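Long-range contacts in oxidoreductase (Ralstonia eutropha, PDB 3HJ9), which binds flavin mononucleotide and is probably an FMN-dependent oxidoreductase of the nitroreductase family: residues Tyr97-Tyr105 and Leu114-Arg123; Leu122-Val132 and Arg185-His196. All blocks are in the same frame, centred on the assembly; numbering follows the deposited sequence. Where two conformers were deposited one is given.

Along the chain, the strands 94-100 and 103-108 come first, joined by a tight turn, and strand 113-116 follows. Interaction 1 (97-105 with 114-123) closes this short loop and joins these neighbouring strands of the central antiparallel sheet; the chain then turns a corner at 117 and leads to strand 120-121. Interaction 2 opens where it ends, since Leu122 and Arg123 belong to both. Its 122-132 segment reaches forward over 52 residues, which include strand 137-144 and helix 156-177, to meet 185-196 beside the flavin. The two loops therefore run in series and do not cross. Arg118 of interaction 1 also reaches the carbonyl of His196 in interaction 2, a probable hydrogen bond.

Interaction 1 (Tyr97-Tyr105 and Leu114-Arg123); sequences YVALPAGLY and LELKRAADLR
Leu104 O takes two backbone donors, Lys117 N at 2.8 Å and Arg118 N at 3.1 Å. Leu104 N returns a nearly straight bond to Arg118 O at 2.8 Å, lying in the carbonyl plane. Lys117 and Arg118 thus both face Leu104, which makes a classic beta bulge. The next pair, Tyr105 with Leu116, is non-hydrogen-bonded. There Leu116 CD1 sits over one face of the Tyr105 ring, offset toward the rim, 4.1 Å from the ring centroid. CG of Leu116 is anti to the backbone N (chi1 -176°), and this, with chi2 at 64°, puts CD1 over the ring. The hydroxyl of Tyr105 bonds to the carbonyl of Glu26.

The bulge lies in the antiparallel sheet of the nitroreductase fold, where strand 103-108 is flanked by strands 94-100 and 113-116. A type I turn from Leu100 to Gly103 links the first two. Leu104 CD2 packs on Lys117 CG at 3.8 Å, the two side chains side by side and pointing the same way. Lys117 CG also meets the edge of the Tyr97 ring, and one water bridges Tyr97 OH and Lys117 NZ. A second water joins Leu100 O, Ala120 O and Leu122 N. Asp121 is gripped side-on by Arg123, with NE on OD1 at 2.8 Å and NH2 on OD2 at 2.9 Å. Arg123 N reaches OD1 from the opposite face of the carboxylate, forming an Asx turn. OD2 has a second salt-bridge partner in Arg19. Pro101 CG lies over the centre of the Arg123 guanidinium, 3.7 Å from CZ.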
loop_
_atom_site.group_PDB
_atom_site.type_symbol
_atom_site.label_atom_id
_atom_site.label_comp_id
_atom_site.label_asym_id
_atom_site.label_seq_id
_atom_site.Cartn_x
_atom_site.Cartn_y
_atom_site.Cartn_z
ATOM N N TYR A 97 -5.689 -12.241 8.111
ATOM C CA TYR A 97 -5.937 -12.959 9.340
ATOM C C TYR A 97 -5.974 -11.937 10.441
ATOM O O TYR A 97 -5.320 -10.897 10.340
ATOM C CB TYR A 97 -4.840 -13.992 9.609
ATOM C CG TYR A 97 -4.950 -15.227 8.748
ATOM C CD1 TYR A 97 -4.523 -15.207 7.418
ATOM C CD2 TYR A 97 -5.479 -16.416 9.255
ATOM C CE1 TYR A 97 -4.602 -16.336 6.615
ATOM C CE2 TYR A 97 -5.571 -17.546 8.470
ATOM C CZ TYR A 97 -5.159 -17.498 7.131
ATOM O OH TYR A 97 -5.267 -18.616 6.358
ATOM N N VAL A 98 -6.698 -12.252 11.508
ATOM C CA VAL A 98 -6.827 -11.352 12.657
ATOM C C VAL A 98 -6.514 -12.122 13.937
ATOM O O VAL A 98 -7.204 -13.104 14.231
ATOM C CB VAL A 98 -8.285 -10.761 12.788
ATOM C CG1 VAL A 98 -8.291 -9.594 13.732
ATOM C CG2 VAL A 98 -8.857 -10.341 11.446
ATOM N N ALA A 99 -5.493 -11.689 14.690
ATOM C CA ALA A 99 -5.173 -12.303 15.992
ATOM C C ALA A 99 -5.927 -11.510 17.037
ATOM O O ALA A 99 -5.617 -10.331 17.251
ATOM C CB ALA A 99 -3.672 -12.301 16.279
ATOM N N LEU A 100 -6.963 -12.125 17.620
ATOM C CA LEU A 100 -7.716 -11.551 18.726
ATOM C C LEU A 100 -7.371 -12.349 19.987
ATOM O O LEU A 100 -6.846 -13.479 19.888
ATOM C CB LEU A 100 -9.212 -11.653 18.478
ATOM C CG LEU A 100 -9.759 -10.781 17.348
ATOM C CD1 LEU A 100 -11.134 -11.322 16.912
ATOM C CD2 LEU A 100 -9.799 -9.279 17.756
ATOM N N PRO A 101 -7.679 -11.796 21.177
ATOM C CA PRO A 101 -7.447 -12.598 22.406
ATOM C C PRO A 101 -8.234 -13.931 22.430
ATOM O O PRO A 101 -7.753 -14.911 22.988
ATOM C CB PRO A 101 -7.910 -11.676 23.541
ATOM C CG PRO A 101 -7.903 -10.292 23.002
ATOM C CD PRO A 101 -8.123 -10.423 21.484
ATOM N N ALA A 102 -9.424 -13.962 21.828
ATOM C CA ALA A 102 -10.235 -15.187 21.756
ATOM C C ALA A 102 -9.819 -16.159 20.640
ATOM O O ALA A 102 -10.335 -17.252 20.593
ATOM C CB ALA A 102 -11.717 -14.835 21.628
ATOM N N GLY A 103 -8.906 -15.773 19.745
ATOM C CA GLY A 103 -8.516 -16.656 18.655
ATOM C C GLY A 103 -7.943 -15.975 17.432
ATOM O O GLY A 103 -8.066 -14.751 17.294
ATOM N N LEU A 104 -7.275 -16.778 16.592
ATOM C CA LEU A 104 -6.764 -16.345 15.291
ATOM C C LEU A 104 -7.872 -16.655 14.287
ATOM O O LEU A 104 -8.289 -17.825 14.170
ATOM C CB LEU A 104 -5.470 -17.073 14.875
ATOM C CG LEU A 104 -4.936 -16.738 13.451
ATOM C CD1 LEU A 104 -4.394 -15.302 13.355
ATOM C CD2 LEU A 104 -3.910 -17.760 13.004
ATOM N N TYR A 105 -8.292 -15.643 13.532
ATOM C CA TYR A 105 -9.337 -15.773 12.524
ATOM C C TYR A 105 -8.877 -15.378 11.145
ATOM O O TYR A 105 -7.976 -14.571 11.030
ATOM C CB TYR A 105 -10.537 -14.879 12.892
ATOM C CG TYR A 105 -11.292 -15.369 14.095
ATOM C CD1 TYR A 105 -10.825 -15.109 15.386
ATOM C CD2 TYR A 105 -12.451 -16.128 13.953
ATOM C CE1 TYR A 105 -11.516 -15.604 16.527
ATOM C CE2 TYR A 105 -13.153 -16.611 15.076
ATOM C CZ TYR A 105 -12.693 -16.350 16.342
ATOM O OH TYR A 105 -13.391 -16.846 17.408
ATOM N N LEU A 114 -15.559 -13.624 10.045
ATOM C CA LEU A 114 -14.309 -14.202 10.559
ATOM C C LEU A 114 -14.510 -15.712 10.834
ATOM O O LEU A 114 -15.468 -16.098 11.464
ATOM C CB LEU A 114 -13.909 -13.467 11.842
ATOM C CG LEU A 114 -13.506 -11.978 11.750
ATOM C CD1 LEU A 114 -13.371 -11.352 13.159
ATOM C CD2 LEU A 114 -12.243 -11.894 10.975
ATOM N N GLU A 115 -13.608 -16.539 10.323
ATOM C CA GLU A 115 -13.621 -18.004 10.468
ATOM C C GLU A 115 -12.413 -18.376 11.322
ATOM O O GLU A 115 -11.308 -17.917 11.043
ATOM C CB GLU A 115 -13.492 -18.665 9.100
ATOM C CG GLU A 115 -14.659 -18.400 8.170
ATOM C CD GLU A 115 -14.543 -19.120 6.787
ATOM O OE1 GLU A 115 -15.512 -19.834 6.425
ATOM O OE2 GLU A 115 -13.503 -18.997 6.078
ATOM N N LEU A 116 -12.637 -19.156 12.377
ATOM C CA LEU A 116 -11.562 -19.574 13.303
ATOM C C LEU A 116 -10.502 -20.434 12.589
ATOM O O LEU A 116 -10.844 -21.378 11.882
ATOM C CB LEU A 116 -12.142 -20.295 14.530
ATOM C CG LEU A 116 -11.189 -20.732 15.657
ATOM C CD1 LEU A 116 -10.538 -19.518 16.308
ATOM C CD2 LEU A 116 -11.977 -21.588 16.668
ATOM N N LYS A 117 -9.252 -20.016 12.714
ATOM C CA LYS A 117 -8.057 -20.700 12.190
ATOM C C LYS A 117 -7.343 -21.396 13.358
ATOM O O LYS A 117 -6.883 -22.527 13.199
ATOM C CB LYS A 117 -7.108 -19.694 11.529
ATOM C CG LYS A 117 -5.825 -20.279 10.909
ATOM C CD LYS A 117 -6.117 -21.216 9.701
ATOM C CE LYS A 117 -4.882 -22.012 9.360
ATOM N NZ LYS A 117 -5.065 -23.089 8.362
ATOM N N ARG A 118 -7.207 -20.702 14.499
ATOM C CA ARG A 118 -6.646 -21.317 15.724
ATOM C C ARG A 118 -7.181 -20.729 17.050
ATOM O O ARG A 118 -7.136 -19.519 17.275
ATOM C CB ARG A 118 -5.115 -21.247 15.661
ATOM C CG ARG A 118 -4.496 -22.236 16.603
ATOM C CD ARG A 118 -3.009 -22.250 16.548
ATOM N NE ARG A 118 -2.560 -23.200 17.554
ATOM C CZ ARG A 118 -1.297 -23.482 17.853
ATOM N NH1 ARG A 118 -0.276 -22.882 17.243
ATOM N NH2 ARG A 118 -1.060 -24.386 18.784
ATOM N N ALA A 119 -7.639 -21.601 17.941
ATOM C CA ALA A 119 -8.165 -21.210 19.262
ATOM C C ALA A 119 -6.989 -20.938 20.207
ATOM O O ALA A 119 -6.711 -21.701 21.093
ATOM C CB ALA A 119 -9.131 -22.291 19.828
ATOM N N ALA A 120 -6.292 -19.845 19.941
ATOM C CA ALA A 120 -5.134 -19.396 20.705
ATOM C C ALA A 120 -4.913 -17.904 20.439
ATOM O O ALA A 120 -5.322 -17.374 19.365
ATOM C CB ALA A 120 -3.892 -20.181 20.317
ATOM N N ASP A 121 -4.254 -17.234 21.387
ATOM C CA ASP A 121 -3.909 -15.795 21.293
ATOM C C ASP A 121 -2.521 -15.665 20.669
ATOM O O ASP A 121 -1.512 -15.889 21.350
ATOM C CB ASP A 121 -4.013 -15.137 22.693
ATOM C CG ASP A 121 -3.573 -13.675 22.718
ATOM O OD1 ASP A 121 -3.317 -13.023 21.668
ATOM O OD2 ASP A 121 -3.452 -13.169 23.832
ATOM N N LEU A 122 -2.494 -15.301 19.371
ATOM C CA LEU A 122 -1.240 -15.152 18.604
ATOM C C LEU A 122 -0.840 -13.688 18.408
ATOM O O LEU A 122 -0.113 -13.342 17.469
ATOM C CB LEU A 122 -1.332 -15.875 17.249
ATOM C CG LEU A 122 -1.294 -17.400 17.309
ATOM C CD1 LEU A 122 -2.588 -17.973 17.819
ATOM C CD2 LEU A 122 -0.998 -17.940 15.930
ATOM N N ARG A 123 -1.293 -12.806 19.289
ATOM C CA ARG A 123 -0.903 -11.409 19.171
ATOM C C ARG A 123 0.582 -11.271 19.529
ATOM O O ARG A 123 1.076 -11.949 20.436
ATOM C CB ARG A 123 -1.741 -10.529 20.061
ATOM C CG ARG A 123 -3.184 -10.447 19.598
ATOM C CD ARG A 123 -3.972 -9.619 20.583
ATOM N NE ARG A 123 -4.020 -10.286 21.883
ATOM C CZ ARG A 123 -4.285 -9.705 23.050
ATOM N NH1 ARG A 123 -4.564 -8.406 23.149
ATOM N NH2 ARG A 123 -4.295 -10.446 24.151
HETATM O O HOH W 1 -4.623 -21.297 6.312
HETATM O O HOH W 2 -5.056 -14.897 18.045
#

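Interaction 2 (Leu122-Val132 and Arg185-His196). With FMN (flavin mononucleotide), chain C.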
loop_
_atom_site.group_PDB
_atom_site.type_symbol
_atom_site.label_atom_id
_atom_site.label_comp_id
_atom_site.label_asym_id
_atom_site.label_seq_id
_atom_site.Cartn_x
_atom_site.Cartn_y
_atom_site.Cartn_z
ATOM N N LEU A 122 -2.494 -15.301 19.371
ATOM C CA LEU A 122 -1.240 -15.152 18.604
ATOM C C LEU A 122 -0.840 -13.688 18.408
ATOM O O LEU A 122 -0.113 -13.342 17.469
ATOM C CB LEU A 122 -1.332 -15.875 17.249
ATOM C CG LEU A 122 -1.294 -17.400 17.309
ATOM C CD1 LEU A 122 -2.588 -17.973 17.819
ATOM C CD2 LEU A 122 -0.998 -17.940 15.930
ATOM N N ARG A 123 -1.293 -12.806 19.289
ATOM C CA ARG A 123 -0.903 -11.409 19.171
ATOM C C ARG A 123 0.582 -11.271 19.529
ATOM O O ARG A 123 1.076 -11.949 20.436
ATOM C CB ARG A 123 -1.741 -10.529 20.061
ATOM C CG ARG A 123 -3.184 -10.447 19.598
ATOM C CD ARG A 123 -3.972 -9.619 20.583
ATOM N NE ARG A 123 -4.020 -10.286 21.883
ATOM C CZ ARG A 123 -4.285 -9.705 23.050
ATOM N NH1 ARG A 123 -4.564 -8.406 23.149
ATOM N NH2 ARG A 123 -4.295 -10.446 24.151
ATOM N N SER A 124 1.236 -10.347 18.829
ATOM C CA SER A 124 2.672 -10.073 18.909
ATOM C C SER A 124 3.558 -11.343 18.910
ATOM O O SER A 124 4.303 -11.622 19.854
ATOM C CB SER A 124 3.025 -9.082 20.019
ATOM O OG SER A 124 2.627 -9.578 21.266
HETATM N N MSE A 125 3.409 -12.098 17.819
HETATM C CA MSE A 125 4.175 -13.314 17.544
HETATM C C MSE A 125 5.014 -13.084 16.282
HETATM O O MSE A 125 5.274 -14.015 15.528
HETATM C CB MSE A 125 3.226 -14.512 17.382
HETATM C CG MSE A 125 2.427 -14.845 18.613
HETATM SE SE MSE A 125 3.569 -15.446 20.059
HETATM C CE MSE A 125 4.378 -16.913 19.111
ATOM N N THR A 126 5.451 -11.843 16.052
ATOM C CA THR A 126 6.285 -11.550 14.865
ATOM C C THR A 126 7.674 -12.182 14.964
ATOM O O THR A 126 8.328 -12.304 13.967
ATOM C CB THR A 126 6.501 -10.044 14.602
ATOM O OG1 THR A 126 7.310 -9.502 15.642
ATOM C CG2 THR A 126 5.178 -9.285 14.458
ATOM N N GLY A 127 8.120 -12.563 16.157
ATOM C CA GLY A 127 9.422 -13.150 16.352
ATOM C C GLY A 127 10.576 -12.160 16.473
ATOM O O GLY A 127 11.723 -12.584 16.533
ATOM N N TYR A 128 10.299 -10.850 16.471
ATOM C CA TYR A 128 11.338 -9.829 16.647
ATOM C C TYR A 128 10.918 -8.733 17.612
ATOM O O TYR A 128 9.733 -8.375 17.679
ATOM C CB TYR A 128 11.706 -9.207 15.314
ATOM C CG TYR A 128 12.447 -10.163 14.419
ATOM C CD1 TYR A 128 11.768 -10.895 13.435
ATOM C CD2 TYR A 128 13.821 -10.380 14.589
ATOM C CE1 TYR A 128 12.455 -11.787 12.598
ATOM C CE2 TYR A 128 14.510 -11.295 13.794
ATOM C CZ TYR A 128 13.823 -11.977 12.796
ATOM O OH TYR A 128 14.482 -12.829 11.993
ATOM N N GLN A 129 11.908 -8.200 18.326
ATOM C CA GLN A 129 11.700 -7.108 19.258
ATOM C C GLN A 129 11.869 -5.746 18.560
ATOM O O GLN A 129 12.978 -5.198 18.500
ATOM C CB GLN A 129 12.619 -7.243 20.477
ATOM C CG GLN A 129 12.464 -6.175 21.559
ATOM C CD GLN A 129 11.030 -6.029 22.050
ATOM O OE1 GLN A 129 10.176 -5.386 21.412
ATOM N NE2 GLN A 129 10.773 -6.598 23.213
ATOM N N ASP A 130 10.753 -5.233 18.048
ATOM C CA ASP A 130 10.676 -3.918 17.386
ATOM C C ASP A 130 10.004 -2.843 18.263
ATOM O O ASP A 130 9.577 -1.814 17.757
ATOM C CB ASP A 130 10.021 -4.042 15.999
ATOM C CG ASP A 130 8.573 -4.517 16.056
ATOM O OD1 ASP A 130 8.073 -4.758 17.160
ATOM O OD2 ASP A 130 7.936 -4.677 14.982
ATOM N N PHE A 131 9.944 -3.092 19.576
ATOM C CA PHE A 131 9.408 -2.161 20.551
ATOM C C PHE A 131 7.958 -1.699 20.288
ATOM O O PHE A 131 7.597 -0.560 20.580
ATOM C CB PHE A 131 10.382 -0.993 20.699
ATOM C CG PHE A 131 11.826 -1.434 20.843
ATOM C CD1 PHE A 131 12.309 -1.932 22.055
ATOM C CD2 PHE A 131 12.697 -1.405 19.733
ATOM C CE1 PHE A 131 13.641 -2.373 22.170
ATOM C CE2 PHE A 131 14.018 -1.828 19.839
ATOM C CZ PHE A 131 14.507 -2.295 21.076
ATOM N N VAL A 132 7.157 -2.576 19.694
ATOM C CA VAL A 132 5.723 -2.332 19.480
ATOM C C VAL A 132 5.034 -3.012 20.669
ATOM O O VAL A 132 5.242 -4.185 20.881
ATOM C CB VAL A 132 5.230 -2.929 18.177
ATOM C CG1 VAL A 132 3.680 -2.822 18.084
ATOM C CG2 VAL A 132 5.916 -2.244 17.010
ATOM N N ARG A 185 4.156 -3.880 10.326
ATOM C CA ARG A 185 5.409 -4.525 10.756
ATOM C C ARG A 185 5.785 -5.586 9.743
ATOM O O ARG A 185 4.973 -6.478 9.433
ATOM C CB ARG A 185 5.281 -5.115 12.149
ATOM C CG ARG A 185 4.599 -4.174 13.136
ATOM C CD ARG A 185 4.084 -4.900 14.339
ATOM N NE ARG A 185 5.122 -5.359 15.233
ATOM C CZ ARG A 185 4.891 -6.076 16.334
ATOM N NH1 ARG A 185 3.653 -6.418 16.683
ATOM N NH2 ARG A 185 5.891 -6.447 17.106
ATOM N N GLY A 186 6.992 -5.456 9.220
ATOM C CA GLY A 186 7.569 -6.331 8.209
ATOM C C GLY A 186 8.662 -7.204 8.738
ATOM O O GLY A 186 9.093 -8.103 8.042
ATOM N N TRP A 187 9.163 -6.903 9.935
ATOM C CA TRP A 187 10.121 -7.754 10.608
ATOM C C TRP A 187 9.364 -8.941 11.181
ATOM O O TRP A 187 8.959 -8.930 12.359
ATOM C CB TRP A 187 10.874 -7.005 11.699
ATOM C CG TRP A 187 12.034 -6.278 11.167
ATOM C CD1 TRP A 187 12.068 -5.018 10.663
ATOM C CD2 TRP A 187 13.361 -6.790 11.089
ATOM N NE1 TRP A 187 13.360 -4.693 10.308
ATOM C CE2 TRP A 187 14.175 -5.764 10.560
ATOM C CE3 TRP A 187 13.950 -8.008 11.453
ATOM C CZ2 TRP A 187 15.535 -5.930 10.344
ATOM C CZ3 TRP A 187 15.334 -8.177 11.244
ATOM C CH2 TRP A 187 16.104 -7.140 10.713
ATOM N N LEU A 188 9.197 -9.956 10.328
ATOM C CA LEU A 188 8.497 -11.197 10.661
ATOM C C LEU A 188 9.415 -12.389 10.508
ATOM O O LEU A 188 10.109 -12.475 9.509
ATOM C CB LEU A 188 7.283 -11.416 9.723
ATOM C CG LEU A 188 6.177 -10.354 9.639
ATOM C CD1 LEU A 188 4.998 -10.942 8.781
ATOM C CD2 LEU A 188 5.685 -9.917 11.018
ATOM N N ASN A 189 9.459 -13.264 11.521
ATOM C CA ASN A 189 10.061 -14.584 11.393
ATOM C C ASN A 189 8.922 -15.361 10.701
ATOM O O ASN A 189 8.024 -15.927 11.355
ATOM C CB ASN A 189 10.467 -15.169 12.758
ATOM C CG ASN A 189 11.189 -16.503 12.625
ATOM O OD1 ASN A 189 10.941 -17.262 11.663
ATOM N ND2 ASN A 189 12.112 -16.777 13.542
ATOM N N ARG A 190 8.946 -15.351 9.364
ATOM C CA ARG A 190 7.806 -15.854 8.589
ATOM C C ARG A 190 7.499 -17.329 8.834
ATOM O O ARG A 190 6.343 -17.689 9.041
ATOM C CB ARG A 190 7.987 -15.582 7.082
ATOM C CG ARG A 190 8.160 -14.140 6.758
ATOM C CD ARG A 190 8.327 -13.968 5.298
ATOM N NE ARG A 190 8.360 -12.573 4.918
ATOM C CZ ARG A 190 8.445 -12.132 3.658
ATOM N NH1 ARG A 190 8.522 -12.986 2.642
ATOM N NH2 ARG A 190 8.456 -10.822 3.402
ATOM N N ARG A 191 8.527 -18.161 8.858
ATOM C CA ARG A 191 8.330 -19.590 9.108
ATOM C C ARG A 191 7.809 -19.923 10.514
ATOM O O ARG A 191 6.936 -20.805 10.671
ATOM C CB ARG A 191 9.600 -20.377 8.801
ATOM C CG ARG A 191 9.960 -20.375 7.315
ATOM C CD ARG A 191 11.239 -21.133 7.134
ATOM N NE ARG A 191 11.082 -22.535 7.542
ATOM C CZ ARG A 191 12.054 -23.364 7.911
ATOM N NH1 ARG A 191 13.341 -22.985 7.966
ATOM N NH2 ARG A 191 11.725 -24.608 8.246
ATOM N N GLN A 192 8.346 -19.232 11.518
ATOM C CA GLN A 192 7.901 -19.407 12.896
ATOM C C GLN A 192 6.429 -18.969 13.049
ATOM O O GLN A 192 5.628 -19.681 13.646
ATOM C CB GLN A 192 8.799 -18.608 13.810
ATOM C CG GLN A 192 8.492 -18.657 15.268
ATOM C CD GLN A 192 9.551 -17.919 16.038
ATOM O OE1 GLN A 192 10.613 -18.479 16.308
ATOM N NE2 GLN A 192 9.284 -16.661 16.386
ATOM N N LEU A 193 6.101 -17.801 12.515
ATOM C CA LEU A 193 4.747 -17.280 12.571
ATOM C C LEU A 193 3.784 -18.179 11.771
ATOM O O LEU A 193 2.691 -18.434 12.242
ATOM C CB LEU A 193 4.657 -15.822 12.096
ATOM C CG LEU A 193 3.285 -15.118 12.244
ATOM C CD1 LEU A 193 2.802 -15.204 13.712
ATOM C CD2 LEU A 193 3.372 -13.665 11.777
ATOM N N ALA A 194 4.209 -18.667 10.602
ATOM C CA ALA A 194 3.387 -19.572 9.766
ATOM C C ALA A 194 3.026 -20.844 10.565
ATOM O O ALA A 194 1.883 -21.281 10.560
ATOM C CB ALA A 194 4.087 -19.929 8.462
ATOM N N GLU A 195 4.007 -21.396 11.272
ATOM C CA GLU A 195 3.808 -22.559 12.163
ATOM C C GLU A 195 2.795 -22.256 13.290
ATOM O O GLU A 195 1.886 -23.051 13.537
ATOM C CB GLU A 195 5.164 -23.010 12.749
ATOM C CG GLU A 195 5.131 -23.940 13.976
ATOM C CD GLU A 195 4.430 -25.242 13.725
ATOM O OE1 GLU A 195 4.366 -25.654 12.542
ATOM O OE2 GLU A 195 3.984 -25.896 14.710
ATOM N N HIS A 196 2.955 -21.123 13.969
ATOM C CA HIS A 196 2.023 -20.731 15.044
ATOM C C HIS A 196 0.608 -20.561 14.532
ATOM O O HIS A 196 -0.339 -20.952 15.215
ATOM C CB HIS A 196 2.475 -19.471 15.796
ATOM C CG HIS A 196 3.719 -19.674 16.602
ATOM N ND1 HIS A 196 3.878 -20.732 17.458
ATOM C CD2 HIS A 196 4.853 -18.941 16.697
ATOM C CE1 HIS A 196 5.067 -20.660 18.033
ATOM N NE2 HIS A 196 5.673 -19.575 17.593
HETATM N N1 FMN C . 7.664 -0.456 12.316
HETATM C C2 FMN C . 8.018 -1.296 13.356
HETATM O O2 FMN C . 7.983 -0.891 14.520
HETATM N N3 FMN C . 8.392 -2.607 13.074
HETATM C C4 FMN C . 8.454 -3.067 11.764
HETATM O O4 FMN C . 8.795 -4.243 11.571
HETATM C C4A FMN C . 8.098 -2.211 10.708
HETATM N N5 FMN C . 8.136 -2.644 9.397
HETATM C C5A FMN C . 7.711 -1.822 8.365
HETATM C C6 FMN C . 7.741 -2.334 7.074
HETATM C C7 FMN C . 7.340 -1.529 5.996
HETATM C C7M FMN C . 7.376 -2.090 4.602
HETATM C C8 FMN C . 6.930 -0.208 6.210
HETATM C C8M FMN C . 6.527 0.654 5.052
HETATM C C9 FMN C . 6.918 0.317 7.516
HETATM C C9A FMN C . 7.309 -0.484 8.614
HETATM N N10 FMN C . 7.297 -0.043 9.939
HETATM C C10 FMN C . 7.701 -0.893 10.986
HETATM C "C1'" FMN C . 6.804 1.326 10.319
HETATM C "C2'" FMN C . 7.828 2.416 10.147
HETATM O "O2'" FMN C . 8.831 2.323 11.138
HETATM C "C3'" FMN C . 7.094 3.749 10.216
HETATM O "O3'" FMN C . 6.300 3.857 9.053
HETATM C "C4'" FMN C . 8.126 4.889 10.306
HETATM O "O4'" FMN C . 8.558 4.931 11.662
HETATM C "C5'" FMN C . 7.581 6.244 9.878
HETATM O "O5'" FMN C . 6.542 6.578 10.797
HETATM P P FMN C . 5.084 6.931 10.255
HETATM O O1P FMN C . 5.100 7.853 9.064
HETATM O O2P FMN C . 4.414 5.634 9.840
HETATM O O3P FMN C . 4.327 7.596 11.405
HETATM O O HOH W 3 6.760 -16.043 16.720
HETATM O O HOH W 4 5.558 -9.256 17.954
HETATM O O HOH W 5 8.232 -7.297 14.424
HETATM O O HOH W 6 12.806 -14.691 15.227
#
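Segment 122-132, mostly loop, is tied to the start of helix 190-196 by one backbone bond, Asn189 N to Thr126 O, at 2.9 Å and nearly straight. Asn189 is the N-cap of that helix, and its OD1 accepts from Gln192 N. Together the segments form one wall of the FMN site of this nitroreductase-family fold. Arg185 holds Asp130 side-on in a salt bridge: NE meets the syn lone pair of OD2, and NH2 meets OD1 at 2.8 Å. Val132 CB and Thr126 CG2 lie over opposite faces of the guanidinium, sandwiching it and restricting its tilt. Its NH1 donates to Thr210 OG1. With CG between the backbone N and the carbonyl carbon (chi1 63°), Asp130 brings OD2 to FMN N3, which donates to it at 2.9 Å. The guanidinium of Arg185 thus orients the carboxylate of the FMN-binding Asp130, while Arg185 CA and CB line the pocket.

Trp187 N donates to FMN O4 at 3.1 Å. The edge of its indole points at the face of the Tyr128 ring, a T-shaped pair with planes at 72°. The indole NE1 bonds to Tyr89 of the second subunit, which places this wall at the dimer interface. At the helix, Leu193 CD1 packs on Met125 CB (selenomethionine). One water bonds Thr126 OG1 and Trp187 O, and more weakly Asp130 OD2. Another links Met125 O to Gln192 NE2, 2.6 Å from that nitrogen.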